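Local atomic coordinates of LC-Est1C (Uncultured organism, PDB entry 3WYD), a protein that probably hydrolyses carboxylic ester bonds, as a metagenome-derived carboxylesterase whose C-terminal domain has the alpha/beta hydrolase fold. Residues A135-V140 and A150-I155. Numbering follows the deposited sequence.
Sequences AALAPV and ANIAHI
The methyl CG2 of Ile155 meets segment 135-140 at two places at once: CG2 lies 3.6 Å from Ala136 CA on the main chain and 3.7 Å from Leu137 CG on the side chain that follows. The methyl is placed there by the isoleucine's first torsion, which sets CG2 anti to the backbone N and turns the longer CG1 branch (chi1 -54°) beside it. Leu137 slants across this methyl, its CD1 also 4.0 Å from Ile155 CG2, and the same CD1 reaches the end of Ile152, 4.2 Å from that residue's CD1. One methyl from each isoleucine thus meets Leu137, and the direct touch between the segments rests on van der Waals packing. Polar linkage is left to a water, which donates to Ala135 O at 3.0 Å and, weakly, to His154 O. In this alpha/beta hydrolase fold the strand 136-140 runs parallel to 110-116 on one flank and 157-162 on the other, and 150-155 belongs to the connection leading into the latter, so the packing lies where the chain is about to rejoin the sheet. A type I turn from Ile152 to Ile155, closed by Ile155 N to Ile152 O at 2.9 Å, brings both isoleucines round toward the strand. His154, third residue of the turn, has CG1 of Ile155 over one ring face, 3.5 Å above the plane and offset toward the rim, while NE2 is hydrogen-bonded to Pro131 O, which should limit rotation of the ring. Farther out, backbone hydrogen bonds join Leu137 to Pro156 and Leu158, and helix 118-129 packs on Leu137 through Thr123 and Ala127 and on Ile152 through Trp124.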
loop_
_atom_site.group_PDB
_atom_site.type_symbol
_atom_site.label_atom_id
_atom_site.label_comp_id
_atom_site.label_asym_id
_atom_site.label_seq_id
_atom_site.Cartn_x
_atom_site.Cartn_y
_atom_site.Cartn_z
ATOM N N ALA A 135 12.759 8.209 -18.052
ATOM C CA ALA A 135 13.467 9.476 -18.268
ATOM C C ALA A 135 13.492 10.331 -17.008
ATOM O O ALA A 135 14.488 11.017 -16.713
ATOM C CB ALA A 135 12.834 10.240 -19.432
ATOM N N ALA A 136 12.399 10.311 -16.261
ATOM C CA ALA A 136 12.296 11.074 -15.021
ATOM C C ALA A 136 11.137 10.495 -14.214
ATOM O O ALA A 136 10.274 9.754 -14.752
ATOM C CB ALA A 136 12.019 12.530 -15.348
ATOM N N LEU A 137 11.152 10.772 -12.909
ATOM C CA LEU A 137 10.179 10.176 -11.987
ATOM C C LEU A 137 9.549 11.240 -11.116
ATOM O O LEU A 137 10.197 12.242 -10.795
ATOM C CB LEU A 137 10.853 9.172 -11.041
ATOM C CG LEU A 137 11.669 8.074 -11.719
ATOM C CD1 LEU A 137 12.505 7.371 -10.635
ATOM C CD2 LEU A 137 10.782 7.080 -12.424
ATOM N N ALA A 138 8.318 11.016 -10.639
ATOM C CA ALA A 138 7.693 11.939 -9.676
ATOM C C ALA A 138 6.861 11.150 -8.652
ATOM O O ALA A 138 5.622 11.053 -8.760
ATOM C CB ALA A 138 6.833 12.986 -10.417
ATOM N N PRO A 139 7.523 10.605 -7.625
ATOM C CA PRO A 139 6.748 9.978 -6.535
ATOM C C PRO A 139 6.102 10.983 -5.588
ATOM O O PRO A 139 6.770 11.943 -5.099
ATOM C CB PRO A 139 7.794 9.128 -5.799
ATOM C CG PRO A 139 9.096 9.846 -6.094
ATOM C CD PRO A 139 8.977 10.488 -7.442
ATOM N N VAL A 140 4.825 10.746 -5.296
ATOM C CA VAL A 140 4.036 11.655 -4.453
ATOM C C VAL A 140 3.536 10.908 -3.205
ATOM O O VAL A 140 2.843 9.894 -3.333
ATOM C CB VAL A 140 2.832 12.202 -5.258
ATOM C CG1 VAL A 140 2.006 13.154 -4.385
ATOM C CG2 VAL A 140 3.356 12.954 -6.524
ATOM N N ALA A 150 21.198 5.132 -5.274
ATOM C CA ALA A 150 22.354 5.218 -6.145
ATOM C C ALA A 150 22.109 4.635 -7.569
ATOM O O ALA A 150 22.599 5.170 -8.578
ATOM C CB ALA A 150 23.546 4.470 -5.472
ATOM N N ASN A 151 21.229 3.622 -7.594
ATOM C CA ASN A 151 20.814 2.884 -8.800
ATOM C C ASN A 151 20.146 3.795 -9.823
ATOM O O ASN A 151 20.201 3.519 -11.026
ATOM C CB ASN A 151 19.755 1.780 -8.455
ATOM C CG ASN A 151 20.359 0.561 -7.786
ATOM O OD1 ASN A 151 21.527 0.567 -7.408
ATOM N ND2 ASN A 151 19.552 -0.494 -7.626
ATOM N N ILE A 152 19.512 4.854 -9.323
ATOM C CA ILE A 152 18.667 5.737 -10.151
ATOM C C ILE A 152 19.150 7.189 -10.068
ATOM O O ILE A 152 18.410 8.123 -10.379
ATOM C CB ILE A 152 17.143 5.633 -9.767
ATOM C CG1 ILE A 152 16.932 5.941 -8.281
ATOM C CG2 ILE A 152 16.636 4.242 -10.096
ATOM C CD1 ILE A 152 15.417 6.047 -7.902
ATOM N N ALA A 153 20.411 7.385 -9.678
ATOM C CA ALA A 153 20.948 8.744 -9.562
ATOM C C ALA A 153 21.020 9.498 -10.880
ATOM O O ALA A 153 21.086 10.719 -10.880
ATOM C CB ALA A 153 22.323 8.711 -8.882
ATOM N N HIS A 154 21.033 8.767 -12.004
ATOM C CA HIS A 154 20.981 9.404 -13.299
ATOM C C HIS A 154 19.583 9.802 -13.754
ATOM O O HIS A 154 19.433 10.372 -14.828
ATOM C CB HIS A 154 21.554 8.421 -14.327
ATOM C CG HIS A 154 20.777 7.148 -14.427
ATOM N ND1 HIS A 154 20.769 6.203 -13.424
ATOM C CD2 HIS A 154 19.942 6.687 -15.391
ATOM C CE1 HIS A 154 19.971 5.206 -13.770
ATOM N NE2 HIS A 154 19.461 5.476 -14.963
ATOM N N ILE A 155 18.563 9.480 -12.954
ATOM C CA ILE A 155 17.172 9.803 -13.318
ATOM C C ILE A 155 16.693 11.012 -12.513
ATOM O O ILE A 155 16.612 10.933 -11.286
ATOM C CB ILE A 155 16.238 8.615 -13.030
ATOM C CG1 ILE A 155 16.792 7.345 -13.730
ATOM C CG2 ILE A 155 14.804 8.933 -13.511
ATOM C CD1 ILE A 155 15.959 6.114 -13.423
HETATM O O HOH W 1 17.136 9.677 -17.141
#